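Local coordinates for hypothetical protein (Legionella pneumophila subsp. pneumophila, PDB 4KH9) that is of unknown function but binds calcium and is built from three domains rich in beta strands, at residues Leu179-Ser184 / Ile209-Thr214; Lys279-Val284 / Asp342-Gly347; Ile64-Pro69 / Leu125-Glu130; Ile53-Leu58 / Ser82-Leu87. One frame throughout, in Å; residues are numbered along the deposited sequence.

Contact 1: residues Leu179-Ser184 / Ile209-Thr214; sequences LKATIS and ISLNLT
Ala-181, whose methyl group packs against Leu-211, has its backbone hydrogen-bonded to Gly-223, with Leu-179 and Ile-183 held likewise to Ala-225 and Phe-221. These bonds fix strand 178-186 on strand 220-226, which separates it from strand 208-217 in the sheet of the central, E-set-like domain. The two segments are therefore next-but-one neighbours, and their CA atoms come nearest at Ala-181 and Leu-211. Leu-211 makes the largest single contribution, touching two partners with its two methyls. Its CD1 rests on Ala-181 CB at 3.8 Å, and its CD2 reaches Leu-179 CD2 at 4.0 Å. The Leu-179 side chain extends with CG opposite the backbone N (chi1 -180°) and crosses that of Leu-211 at about a right angle. Farther along, Ile-183 CD1 touches Leu-213 CD2 at 3.9 Å, again with the two side chains nearly perpendicular. Leu-240 of strand 238-248 touches both Ala-181 and Leu-211, and Ala-199 of strand 196-202 touches Ile-183 and Leu-211, which places the group in the domain core. Leu-213 lies at the margin, its side chain about 6 Å from that of Asp-198, a calcium ligand in a structure of this protein. No hydrogen bond joins the segments, so methyl packing alone links them directly, while strand 220-226, paired between them in the sheet, probably helps set their relative placement.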
loop_
_atom_site.group_PDB
_atom_site.type_symbol
_atom_site.label_atom_id
_atom_site.label_comp_id
_atom_site.label_asym_id
_atom_site.label_seq_id
_atom_site.Cartn_x
_atom_site.Cartn_y
_atom_site.Cartn_z
ATOM N N LEU A 179 -11.556 -0.239 -8.590
ATOM C CA LEU A 179 -10.920 0.578 -7.569
ATOM C C LEU A 179 -11.252 2.038 -7.849
ATOM O O LEU A 179 -11.164 2.458 -8.997
ATOM C CB LEU A 179 -9.389 0.348 -7.575
ATOM C CG LEU A 179 -8.556 1.145 -6.543
ATOM C CD1 LEU A 179 -7.343 0.378 -6.152
ATOM C CD2 LEU A 179 -8.085 2.463 -7.124
ATOM N N LYS A 180 -11.579 2.807 -6.811
ATOM C CA LYS A 180 -11.781 4.241 -6.929
ATOM C C LYS A 180 -10.786 4.953 -5.983
ATOM O O LYS A 180 -10.684 4.599 -4.812
ATOM C CB LYS A 180 -13.225 4.625 -6.640
ATOM C CG LYS A 180 -13.546 6.085 -6.911
ATOM C CD LYS A 180 -14.968 6.375 -6.423
ATOM C CE LYS A 180 -15.345 7.813 -6.615
ATOM N NZ LYS A 180 -16.628 8.146 -5.931
ATOM N N ALA A 181 -10.013 5.913 -6.512
ATOM C CA ALA A 181 -9.066 6.688 -5.722
ATOM C C ALA A 181 -9.460 8.157 -5.703
ATOM O O ALA A 181 -10.099 8.646 -6.641
ATOM C CB ALA A 181 -7.661 6.538 -6.281
ATOM N N THR A 182 -9.152 8.833 -4.614
ATOM C CA THR A 182 -9.364 10.275 -4.478
ATOM C C THR A 182 -8.004 10.878 -4.256
ATOM O O THR A 182 -7.256 10.370 -3.424
ATOM C CB THR A 182 -10.360 10.604 -3.369
ATOM O OG1 THR A 182 -11.486 9.728 -3.503
ATOM C CG2 THR A 182 -10.801 12.080 -3.410
ATOM N N ILE A 183 -7.671 11.922 -5.023
ATOM C CA ILE A 183 -6.376 12.615 -5.010
ATOM C C ILE A 183 -6.672 14.101 -4.855
ATOM O O ILE A 183 -7.342 14.685 -5.702
ATOM C CB ILE A 183 -5.591 12.274 -6.332
ATOM C CG1 ILE A 183 -5.360 10.750 -6.476
ATOM C CG2 ILE A 183 -4.261 13.064 -6.430
ATOM C CD1 ILE A 183 -5.356 10.205 -7.978
ATOM N N SER A 184 -6.187 14.703 -3.763
ATOM C CA SER A 184 -6.463 16.115 -3.462
ATOM C C SER A 184 -5.211 16.870 -3.075
ATOM O O SER A 184 -4.374 16.355 -2.344
ATOM C CB SER A 184 -7.471 16.247 -2.324
ATOM O OG SER A 184 -8.389 15.170 -2.304
ATOM N N ILE A 209 -1.249 -0.943 -13.578
ATOM C CA ILE A 209 -2.606 -0.677 -14.043
ATOM C C ILE A 209 -2.746 0.852 -13.947
ATOM O O ILE A 209 -2.670 1.397 -12.864
ATOM C CB ILE A 209 -3.715 -1.481 -13.292
ATOM C CG1 ILE A 209 -3.563 -3.007 -13.506
ATOM C CG2 ILE A 209 -5.118 -1.007 -13.731
ATOM C CD1 ILE A 209 -4.374 -3.888 -12.547
ATOM N N SER A 210 -2.868 1.545 -15.078
ATOM C CA SER A 210 -3.030 2.999 -15.100
ATOM C C SER A 210 -4.442 3.396 -14.602
ATOM O O SER A 210 -5.377 2.608 -14.733
ATOM C CB SER A 210 -2.791 3.530 -16.512
ATOM O OG SER A 210 -1.474 3.205 -16.936
ATOM N N LEU A 211 -4.565 4.530 -13.911
ATOM C CA LEU A 211 -5.885 4.966 -13.442
ATOM C C LEU A 211 -6.459 5.918 -14.408
ATOM O O LEU A 211 -5.722 6.788 -14.873
ATOM C CB LEU A 211 -5.836 5.670 -12.072
ATOM C CG LEU A 211 -5.737 4.957 -10.773
ATOM C CD1 LEU A 211 -5.974 5.993 -9.669
ATOM C CD2 LEU A 211 -6.808 3.884 -10.606
ATOM N N ASN A 212 -7.768 5.816 -14.675
ATOM C CA ASN A 212 -8.480 6.745 -15.546
ATOM C C ASN A 212 -9.008 7.859 -14.663
ATOM O O ASN A 212 -9.802 7.592 -13.745
ATOM C CB ASN A 212 -9.576 5.996 -16.289
ATOM C CG ASN A 212 -9.038 4.841 -17.118
ATOM O OD1 ASN A 212 -9.432 3.683 -16.954
ATOM N ND2 ASN A 212 -8.091 5.122 -17.988
ATOM N N LEU A 213 -8.547 9.089 -14.896
ATOM C CA LEU A 213 -8.859 10.217 -14.028
ATOM C C LEU A 213 -9.960 11.139 -14.538
ATOM O O LEU A 213 -10.140 11.355 -15.744
ATOM C CB LEU A 213 -7.573 11.082 -13.811
ATOM C CG LEU A 213 -6.364 10.368 -13.188
ATOM C CD1 LEU A 213 -5.083 11.181 -13.398
ATOM C CD2 LEU A 213 -6.580 10.100 -11.722
ATOM N N THR A 214 -10.651 11.757 -13.567
ATOM C CA THR A 214 -11.666 12.782 -13.806
ATOM C C THR A 214 -11.454 13.863 -12.799
ATOM O O THR A 214 -11.238 13.570 -11.646
ATOM C CB THR A 214 -13.131 12.235 -13.764
ATOM O OG1 THR A 214 -13.341 11.584 -12.516
ATOM C CG2 THR A 214 -13.448 11.268 -14.888
#

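Contact 2: residues Lys279-Val284 / Asp342-Gly347; sequences KPLTFV and DNLYLG
Leu-281 faces Leu-344 with their CA atoms 10.5 Å apart, and Phe-283 faces Leu-346 at 10.1 Å, a spacing that belongs to two sheets packed face to face. This is the beta sandwich of the C-terminal, E-set-like domain: strand 281-289 comes from a four-stranded antiparallel sheet and strand 345-353 from the five-stranded one. The matched pairs advance in the same order along both segments, so the two backbones run in roughly the same direction here without sharing a hydrogen bond. A cis peptide precedes Pro-280, just before the chain enters its strand. Four buried side chains meet between the two layers. Leu-281 CD2 meets Leu-344 CD1 at 3.9 Å, the two side chains sliding past each other in opposite directions, Leu-344 from the loop just ahead of strand 345-353. Leu-301 of strand 293-302 touches both of them. Phe-283 and Leu-346 also slide past each other in opposite directions; Phe-283 meets the ring of Phe-331 on the adjacent strand, their planes about 25° apart, and Leu-372 near the chain end touches both Phe-283 and Leu-346. With chi2 of 86° the phenyl ring stands across its own CA-CB-CG plane and offers a face to the opposing sheet. Over that face, displaced toward the rim, sits Leu-346 CD1, 4.1 Å from Phe-283 CD2.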
loop_
_atom_site.group_PDB
_atom_site.type_symbol
_atom_site.label_atom_id
_atom_site.label_comp_id
_atom_site.label_asym_id
_atom_site.label_seq_id
_atom_site.Cartn_x
_atom_site.Cartn_y
_atom_site.Cartn_z
ATOM N N LYS A 279 -23.513 -30.760 20.834
ATOM C CA LYS A 279 -22.628 -31.308 21.853
ATOM C C LYS A 279 -21.662 -32.323 21.211
ATOM O O LYS A 279 -22.002 -33.507 21.097
ATOM C CB LYS A 279 -23.425 -31.937 23.012
ATOM N N PRO A 280 -20.448 -31.879 20.784
ATOM C CA PRO A 280 -19.923 -30.501 20.830
ATOM C C PRO A 280 -20.493 -29.639 19.689
ATOM O O PRO A 280 -20.953 -30.180 18.684
ATOM C CB PRO A 280 -18.408 -30.710 20.711
ATOM C CG PRO A 280 -18.263 -31.945 19.882
ATOM C CD PRO A 280 -19.472 -32.809 20.172
ATOM N N LEU A 281 -20.488 -28.300 19.864
ATOM C CA LEU A 281 -20.983 -27.336 18.872
ATOM C C LEU A 281 -20.152 -27.431 17.610
ATOM O O LEU A 281 -19.041 -26.905 17.555
ATOM C CB LEU A 281 -20.952 -25.917 19.451
ATOM C CG LEU A 281 -21.873 -24.867 18.842
ATOM C CD1 LEU A 281 -23.258 -25.430 18.454
ATOM C CD2 LEU A 281 -22.020 -23.698 19.780
ATOM N N THR A 282 -20.683 -28.145 16.602
ATOM C CA THR A 282 -19.967 -28.404 15.362
ATOM C C THR A 282 -20.773 -27.893 14.183
ATOM O O THR A 282 -21.993 -28.095 14.106
ATOM C CB THR A 282 -19.647 -29.906 15.244
ATOM O OG1 THR A 282 -18.936 -30.318 16.403
ATOM C CG2 THR A 282 -18.787 -30.231 14.052
ATOM N N PHE A 283 -20.068 -27.222 13.261
ATOM C CA PHE A 283 -20.655 -26.651 12.056
ATOM C C PHE A 283 -19.978 -27.215 10.844
ATOM O O PHE A 283 -18.823 -27.628 10.928
ATOM C CB PHE A 283 -20.546 -25.113 12.055
ATOM C CG PHE A 283 -21.177 -24.444 13.245
ATOM C CD1 PHE A 283 -20.462 -24.275 14.430
ATOM C CD2 PHE A 283 -22.501 -24.021 13.204
ATOM C CE1 PHE A 283 -21.068 -23.721 15.554
ATOM C CE2 PHE A 283 -23.102 -23.449 14.329
ATOM C CZ PHE A 283 -22.378 -23.304 15.494
ATOM N N VAL A 284 -20.698 -27.245 9.721
ATOM C CA VAL A 284 -20.185 -27.715 8.438
ATOM C C VAL A 284 -20.443 -26.628 7.384
ATOM O O VAL A 284 -21.535 -26.069 7.321
ATOM C CB VAL A 284 -20.712 -29.107 7.981
ATOM C CG1 VAL A 284 -20.054 -30.239 8.764
ATOM C CG2 VAL A 284 -22.231 -29.212 8.041
ATOM N N ASP A 342 -30.059 -19.930 21.324
ATOM C CA ASP A 342 -30.669 -18.599 21.243
ATOM C C ASP A 342 -29.717 -17.482 21.700
ATOM O O ASP A 342 -29.823 -16.352 21.214
ATOM C CB ASP A 342 -31.947 -18.544 22.101
ATOM C CG ASP A 342 -33.086 -19.421 21.626
ATOM O OD1 ASP A 342 -33.272 -19.539 20.393
ATOM O OD2 ASP A 342 -33.853 -19.911 22.482
ATOM N N ASN A 343 -28.816 -17.793 22.651
ATOM C CA ASN A 343 -27.866 -16.835 23.213
ATOM C C ASN A 343 -26.482 -16.938 22.513
ATOM O O ASN A 343 -25.512 -16.361 23.007
ATOM C CB ASN A 343 -27.741 -17.068 24.729
ATOM C CG ASN A 343 -27.191 -15.913 25.534
ATOM O OD1 ASN A 343 -27.131 -14.758 25.085
ATOM N ND2 ASN A 343 -26.788 -16.206 26.761
ATOM N N LEU A 344 -26.395 -17.637 21.354
ATOM C CA LEU A 344 -25.126 -17.794 20.613
ATOM C C LEU A 344 -25.272 -17.461 19.135
ATOM O O LEU A 344 -26.328 -17.711 18.549
ATOM C CB LEU A 344 -24.584 -19.236 20.731
ATOM C CG LEU A 344 -24.136 -19.750 22.104
ATOM C CD1 LEU A 344 -23.985 -21.258 22.080
ATOM C CD2 LEU A 344 -22.842 -19.091 22.565
ATOM N N TYR A 345 -24.189 -16.941 18.515
ATOM C CA TYR A 345 -24.170 -16.675 17.078
ATOM C C TYR A 345 -22.722 -16.693 16.520
ATOM O O TYR A 345 -21.755 -16.594 17.279
ATOM C CB TYR A 345 -24.886 -15.353 16.724
ATOM C CG TYR A 345 -24.174 -14.069 17.082
ATOM C CD1 TYR A 345 -23.272 -13.478 16.199
ATOM C CD2 TYR A 345 -24.498 -13.371 18.245
ATOM C CE1 TYR A 345 -22.638 -12.273 16.505
ATOM C CE2 TYR A 345 -23.884 -12.153 18.553
ATOM C CZ TYR A 345 -22.957 -11.607 17.675
ATOM O OH TYR A 345 -22.337 -10.416 17.968
ATOM N N LEU A 346 -22.600 -16.856 15.188
ATOM C CA LEU A 346 -21.322 -16.840 14.475
ATOM C C LEU A 346 -21.052 -15.425 14.028
ATOM O O LEU A 346 -21.831 -14.890 13.229
ATOM C CB LEU A 346 -21.311 -17.818 13.273
ATOM C CG LEU A 346 -21.393 -19.310 13.574
ATOM C CD1 LEU A 346 -21.528 -20.112 12.287
ATOM C CD2 LEU A 346 -20.202 -19.766 14.363
ATOM N N GLY A 347 -19.996 -14.813 14.578
ATOM C CA GLY A 347 -19.602 -13.435 14.264
ATOM C C GLY A 347 -19.121 -13.235 12.836
ATOM O O GLY A 347 -19.427 -12.226 12.189
#

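Contact 3: residues Ile64-Pro69 / Leu125-Glu130; sequences ISTLAP and LQIKPE
Two edge strands of the N-terminal domain's two four-stranded sheets, 62-65 and 123-126, run out into loops here, and where the chain leaves these strands, Thr-66 and Pro-69 meet Ile-127 and Pro-129. The chain from Ile-64 to Pro-69 is crossing from one sheet to the other, since strand 72-77 follows soon after as the antiparallel neighbour of 123-126. At the buried end Thr-66 CG2 approaches Ile-127 CD1 at 4.3 Å, both side chains also lying on Phe-136 of strand 135-140. A chi1 of 70° lets Thr-66 divide its roles: the methyl faces Ile-127, while OG1 is hydrogen-bonded to Gly-134 N. Nearer the surface the prolines meet. Pro-69 CB sits 3.8 Å from Pro-129 O and 3.9 Å from Pro-129 CA, so the Pro-69 ring leans on the backbone of its partner more than on its ring; the CB atoms of Pro-69 and Pro-129 are 4.3 Å apart. Beside them, Gln-126 NE2 is hydrogen-bonded to Gly-70 O, and the backbones of Ile-127 and Ala-71 are bonded, tying the end of strand 123-126 and Ile-127 after it to the residues right after Pro-69. Both carboxylate oxygens of Asp-157 are engaged by the first loop, one with Leu-67 N and the other with Ala-68 N. The segments thus share only apolar and van der Waals contacts, while the polar bonds described run to residues outside the two segments and probably help fix the course of each loop.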
loop_
_atom_site.group_PDB
_atom_site.type_symbol
_atom_site.label_atom_id
_atom_site.label_comp_id
_atom_site.label_asym_id
_atom_site.label_seq_id
_atom_site.Cartn_x
_atom_site.Cartn_y
_atom_site.Cartn_z
ATOM N N ILE A 64 14.703 21.231 -8.504
ATOM C CA ILE A 64 14.313 20.852 -7.155
ATOM C C ILE A 64 13.419 22.003 -6.692
ATOM O O ILE A 64 13.926 23.112 -6.524
ATOM C CB ILE A 64 15.518 20.563 -6.218
ATOM C CG1 ILE A 64 16.359 19.368 -6.735
ATOM C CG2 ILE A 64 15.036 20.348 -4.763
ATOM C CD1 ILE A 64 17.640 19.115 -5.946
ATOM N N SER A 65 12.098 21.771 -6.567
ATOM C CA SER A 65 11.154 22.827 -6.211
ATOM C C SER A 65 10.707 22.686 -4.759
ATOM O O SER A 65 10.304 21.611 -4.322
ATOM C CB SER A 65 9.945 22.797 -7.151
ATOM O OG SER A 65 9.253 21.565 -7.046
ATOM N N THR A 66 10.871 23.761 -3.994
ATOM C CA THR A 66 10.507 23.793 -2.599
ATOM C C THR A 66 9.587 24.983 -2.372
ATOM O O THR A 66 9.683 25.975 -3.083
ATOM C CB THR A 66 11.774 23.815 -1.692
ATOM O OG1 THR A 66 12.414 25.075 -1.815
ATOM C CG2 THR A 66 12.761 22.662 -1.992
ATOM N N LEU A 67 8.720 24.891 -1.365
ATOM C CA LEU A 67 7.763 25.937 -1.013
ATOM C C LEU A 67 8.063 26.540 0.371
ATOM O O LEU A 67 7.478 27.575 0.751
ATOM C CB LEU A 67 6.332 25.366 -1.036
ATOM C CG LEU A 67 5.863 24.802 -2.390
ATOM C CD1 LEU A 67 4.503 24.135 -2.256
ATOM C CD2 LEU A 67 5.874 25.905 -3.491
ATOM N N ALA A 68 8.968 25.906 1.122
ATOM C CA ALA A 68 9.358 26.458 2.418
ATOM C C ALA A 68 10.831 26.257 2.648
ATOM O O ALA A 68 11.422 25.365 2.041
ATOM C CB ALA A 68 8.548 25.824 3.530
ATOM N N PRO A 69 11.465 27.031 3.550
ATOM C CA PRO A 69 12.889 26.797 3.801
ATOM C C PRO A 69 13.124 25.447 4.490
ATOM O O PRO A 69 12.206 24.857 5.101
ATOM C CB PRO A 69 13.284 27.970 4.703
ATOM C CG PRO A 69 12.033 28.393 5.382
ATOM C CD PRO A 69 10.937 28.137 4.382
ATOM N N LEU A 125 20.784 15.901 2.216
ATOM C CA LEU A 125 21.025 17.166 2.874
ATOM C C LEU A 125 19.748 17.876 3.214
ATOM O O LEU A 125 18.721 17.713 2.564
ATOM C CB LEU A 125 21.919 18.125 2.009
ATOM C CG LEU A 125 21.242 18.890 0.859
ATOM C CD1 LEU A 125 21.931 20.223 0.615
ATOM C CD2 LEU A 125 21.146 18.037 -0.432
ATOM N N GLN A 126 19.850 18.732 4.209
ATOM C CA GLN A 126 18.772 19.654 4.497
ATOM C C GLN A 126 19.279 21.014 4.041
ATOM O O GLN A 126 20.363 21.434 4.450
ATOM C CB GLN A 126 18.348 19.619 5.961
ATOM C CG GLN A 126 17.166 20.556 6.200
ATOM C CD GLN A 126 16.600 20.458 7.598
ATOM O OE1 GLN A 126 17.329 20.329 8.610
ATOM N NE2 GLN A 126 15.295 20.593 7.678
ATOM N N ILE A 127 18.507 21.686 3.207
ATOM C CA ILE A 127 18.897 22.987 2.660
ATOM C C ILE A 127 18.891 24.015 3.790
ATOM O O ILE A 127 17.915 24.072 4.555
ATOM C CB ILE A 127 17.999 23.430 1.464
ATOM C CG1 ILE A 127 17.987 22.353 0.367
ATOM C CG2 ILE A 127 18.485 24.785 0.904
ATOM C CD1 ILE A 127 16.929 22.590 -0.765
ATOM N N LYS A 128 19.995 24.813 3.902
ATOM C CA LYS A 128 20.089 25.870 4.924
ATOM C C LYS A 128 18.906 26.840 4.787
ATOM O O LYS A 128 18.620 27.274 3.658
ATOM C CB LYS A 128 21.404 26.643 4.810
ATOM C CG LYS A 128 22.629 25.848 5.144
ATOM C CD LYS A 128 23.883 26.727 5.089
ATOM C CE LYS A 128 24.234 27.264 3.720
ATOM N NZ LYS A 128 25.519 28.023 3.779
ATOM N N PRO A 129 18.213 27.182 5.913
ATOM C CA PRO A 129 17.055 28.087 5.837
ATOM C C PRO A 129 17.383 29.453 5.215
ATOM O O PRO A 129 16.489 30.065 4.660
ATOM C CB PRO A 129 16.644 28.239 7.324
ATOM C CG PRO A 129 17.033 26.923 7.939
ATOM C CD PRO A 129 18.400 26.707 7.305
ATOM N N GLU A 130 18.649 29.884 5.253
ATOM C CA GLU A 130 19.108 31.167 4.714
ATOM C C GLU A 130 19.080 31.175 3.191
ATOM O O GLU A 130 19.010 32.256 2.610
ATOM C CB GLU A 130 20.521 31.525 5.226
ATOM C CG GLU A 130 21.660 30.712 4.628
ATOM C CD GLU A 130 22.986 30.860 5.346
ATOM O OE1 GLU A 130 23.005 30.737 6.592
ATOM O OE2 GLU A 130 24.020 31.012 4.656
#

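Contact 4: residues Ile53-Leu58 / Ser82-Leu87; sequences ISLEQL and SIPELL
Leu-55 holds CG opposite its backbone N (chi1 -174°), which carries CD1 to Pro-84 CG at 3.7 Å; Leu-86, with CG opposite its carbonyl carbon (chi1 -64°), sends CD2 to Leu-58. The contact sets the first turn of helix 55-60 against the loop leading into strand 86-89 and the first residue of that strand, near one end of the beta sandwich of the N-terminal domain. Leu-58 is the central piece. Its CD1 reaches the same Pro-84 CG at 4.0 Å, and its CD2 lies 3.9 Å from Leu-86 CD2. The Leu-58 and Leu-86 side chains meet at about a right angle. Pro-84 is thereby gripped at CG by two leucines one helical turn apart, while Tyr-151 of strand 150-156 touches all three and Leu-138 of strand 135-140 touches both Leu-58 and Leu-86. The helix start that presents these leucines is closed by a capping box. Gln-57 N donates to Ser-54 OG at 3.1 Å, with Ser-54 as the N-cap. In return Ser-54 N donates to Gln-57 OE1 at 2.9 Å, approaching 23° out of the plane of the side-chain carbonyl.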
loop_
_atom_site.group_PDB
_atom_site.type_symbol
_atom_site.label_atom_id
_atom_site.label_comp_id
_atom_site.label_asym_id
_atom_site.label_seq_id
_atom_site.Cartn_x
_atom_site.Cartn_y
_atom_site.Cartn_z
ATOM N N ILE A 53 15.340 10.192 -12.197
ATOM C CA ILE A 53 16.008 11.082 -13.134
ATOM C C ILE A 53 17.211 10.347 -13.754
ATOM O O ILE A 53 17.786 9.458 -13.127
ATOM C CB ILE A 53 16.448 12.437 -12.491
ATOM C CG1 ILE A 53 17.574 12.241 -11.477
ATOM C CG2 ILE A 53 15.267 13.226 -11.885
ATOM C CD1 ILE A 53 18.460 13.294 -11.430
ATOM N N SER A 54 17.596 10.740 -14.961
ATOM C CA SER A 54 18.740 10.135 -15.620
ATOM C C SER A 54 19.964 10.986 -15.439
ATOM O O SER A 54 19.859 12.160 -15.099
ATOM C CB SER A 54 18.451 9.947 -17.108
ATOM O OG SER A 54 18.393 11.211 -17.746
ATOM N N LEU A 55 21.128 10.410 -15.725
ATOM C CA LEU A 55 22.397 11.115 -15.727
ATOM C C LEU A 55 22.359 12.249 -16.791
ATOM O O LEU A 55 22.857 13.330 -16.529
ATOM C CB LEU A 55 23.510 10.097 -16.005
ATOM C CG LEU A 55 24.941 10.582 -15.907
ATOM C CD1 LEU A 55 25.277 11.143 -14.495
ATOM C CD2 LEU A 55 25.888 9.477 -16.293
ATOM N N GLU A 56 21.662 12.032 -17.934
ATOM C CA GLU A 56 21.480 13.045 -18.990
ATOM C C GLU A 56 20.700 14.259 -18.448
ATOM O O GLU A 56 20.989 15.382 -18.828
ATOM C CB GLU A 56 20.753 12.464 -20.235
ATOM C CG GLU A 56 21.561 11.459 -21.058
ATOM C CD GLU A 56 21.681 10.051 -20.496
ATOM O OE1 GLU A 56 21.033 9.746 -19.471
ATOM O OE2 GLU A 56 22.418 9.240 -21.099
ATOM N N GLN A 57 19.703 14.037 -17.596
ATOM C CA GLN A 57 18.949 15.135 -16.991
ATOM C C GLN A 57 19.842 15.893 -15.981
ATOM O O GLN A 57 19.810 17.124 -15.952
ATOM C CB GLN A 57 17.668 14.613 -16.319
ATOM C CG GLN A 57 16.620 14.098 -17.341
ATOM C CD GLN A 57 15.425 13.433 -16.707
ATOM O OE1 GLN A 57 15.541 12.667 -15.767
ATOM N NE2 GLN A 57 14.249 13.636 -17.265
ATOM N N LEU A 58 20.641 15.166 -15.185
ATOM C CA LEU A 58 21.577 15.758 -14.221
ATOM C C LEU A 58 22.589 16.644 -14.892
ATOM O O LEU A 58 22.976 17.636 -14.309
ATOM C CB LEU A 58 22.348 14.694 -13.423
ATOM C CG LEU A 58 21.806 14.190 -12.108
ATOM C CD1 LEU A 58 22.762 13.115 -11.529
ATOM C CD2 LEU A 58 21.603 15.345 -11.057
ATOM N N SER A 82 28.518 4.635 -8.683
ATOM C CA SER A 82 28.698 5.892 -7.970
ATOM C C SER A 82 27.804 7.046 -8.496
ATOM O O SER A 82 27.287 7.021 -9.620
ATOM C CB SER A 82 30.158 6.320 -8.014
ATOM O OG SER A 82 30.599 6.402 -9.359
ATOM N N ILE A 83 27.580 8.020 -7.598
ATOM C CA ILE A 83 26.851 9.267 -7.793
ATOM C C ILE A 83 27.882 10.284 -8.306
ATOM O O ILE A 83 29.027 10.250 -7.854
ATOM C CB ILE A 83 26.164 9.675 -6.445
ATOM C CG1 ILE A 83 24.800 8.988 -6.300
ATOM C CG2 ILE A 83 26.008 11.191 -6.239
ATOM C CD1 ILE A 83 24.073 9.390 -5.039
ATOM N N PRO A 84 27.537 11.184 -9.243
ATOM C CA PRO A 84 28.530 12.175 -9.680
ATOM C C PRO A 84 28.776 13.210 -8.603
ATOM O O PRO A 84 28.000 13.261 -7.637
ATOM C CB PRO A 84 27.866 12.831 -10.898
ATOM C CG PRO A 84 26.571 12.114 -11.128
ATOM C CD PRO A 84 26.219 11.417 -9.882
ATOM N N GLU A 85 29.817 14.051 -8.766
ATOM C CA GLU A 85 30.021 15.219 -7.890
ATOM C C GLU A 85 28.933 16.191 -8.276
ATOM O O GLU A 85 28.736 16.425 -9.477
ATOM C CB GLU A 85 31.426 15.822 -8.051
ATOM C CG GLU A 85 32.419 15.395 -6.992
ATOM C CD GLU A 85 33.812 15.973 -7.180
ATOM O OE1 GLU A 85 33.931 17.162 -7.559
ATOM O OE2 GLU A 85 34.790 15.240 -6.908
ATOM N N LEU A 86 28.165 16.676 -7.313
ATOM C CA LEU A 86 27.006 17.466 -7.631
ATOM C C LEU A 86 27.134 18.933 -7.267
ATOM O O LEU A 86 27.768 19.302 -6.283
ATOM C CB LEU A 86 25.759 16.871 -6.907
ATOM C CG LEU A 86 25.332 15.425 -7.349
ATOM C CD1 LEU A 86 24.344 14.824 -6.369
ATOM C CD2 LEU A 86 24.747 15.380 -8.780
ATOM N N LEU A 87 26.447 19.759 -8.059
ATOM C CA LEU A 87 26.326 21.203 -7.864
ATOM C C LEU A 87 24.861 21.551 -7.661
ATOM O O LEU A 87 23.975 20.810 -8.111
ATOM C CB LEU A 87 26.898 21.989 -9.065
ATOM C CG LEU A 87 28.359 21.729 -9.451
ATOM C CD1 LEU A 87 28.663 22.290 -10.839
ATOM C CD2 LEU A 87 29.317 22.310 -8.420
#

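In the fold
The four contacts sample all three domains, in the chain order N-terminal (contacts 3 and 4), central (contact 1) and C-terminal (contact 2). Contacts 3 and 4 interleave along the sequence: helix 55-60 leads into strand 62-65, and both contacts draw on the same pair of sheets, with centres 19 Å apart. Contact 1 lies 31 Å and 32 Å, centre to centre, from contacts 3 and 4, and 43 Å from contact 2. Contacts 2 and 4 are 66 Å apart between centres, on opposite sides of the chain's centre. Each contact joins two segments of one domain in an elongated molecule, and no two contacts touch; Leu-67 of contact 3, however, also touches strand 251-264 of the central domain.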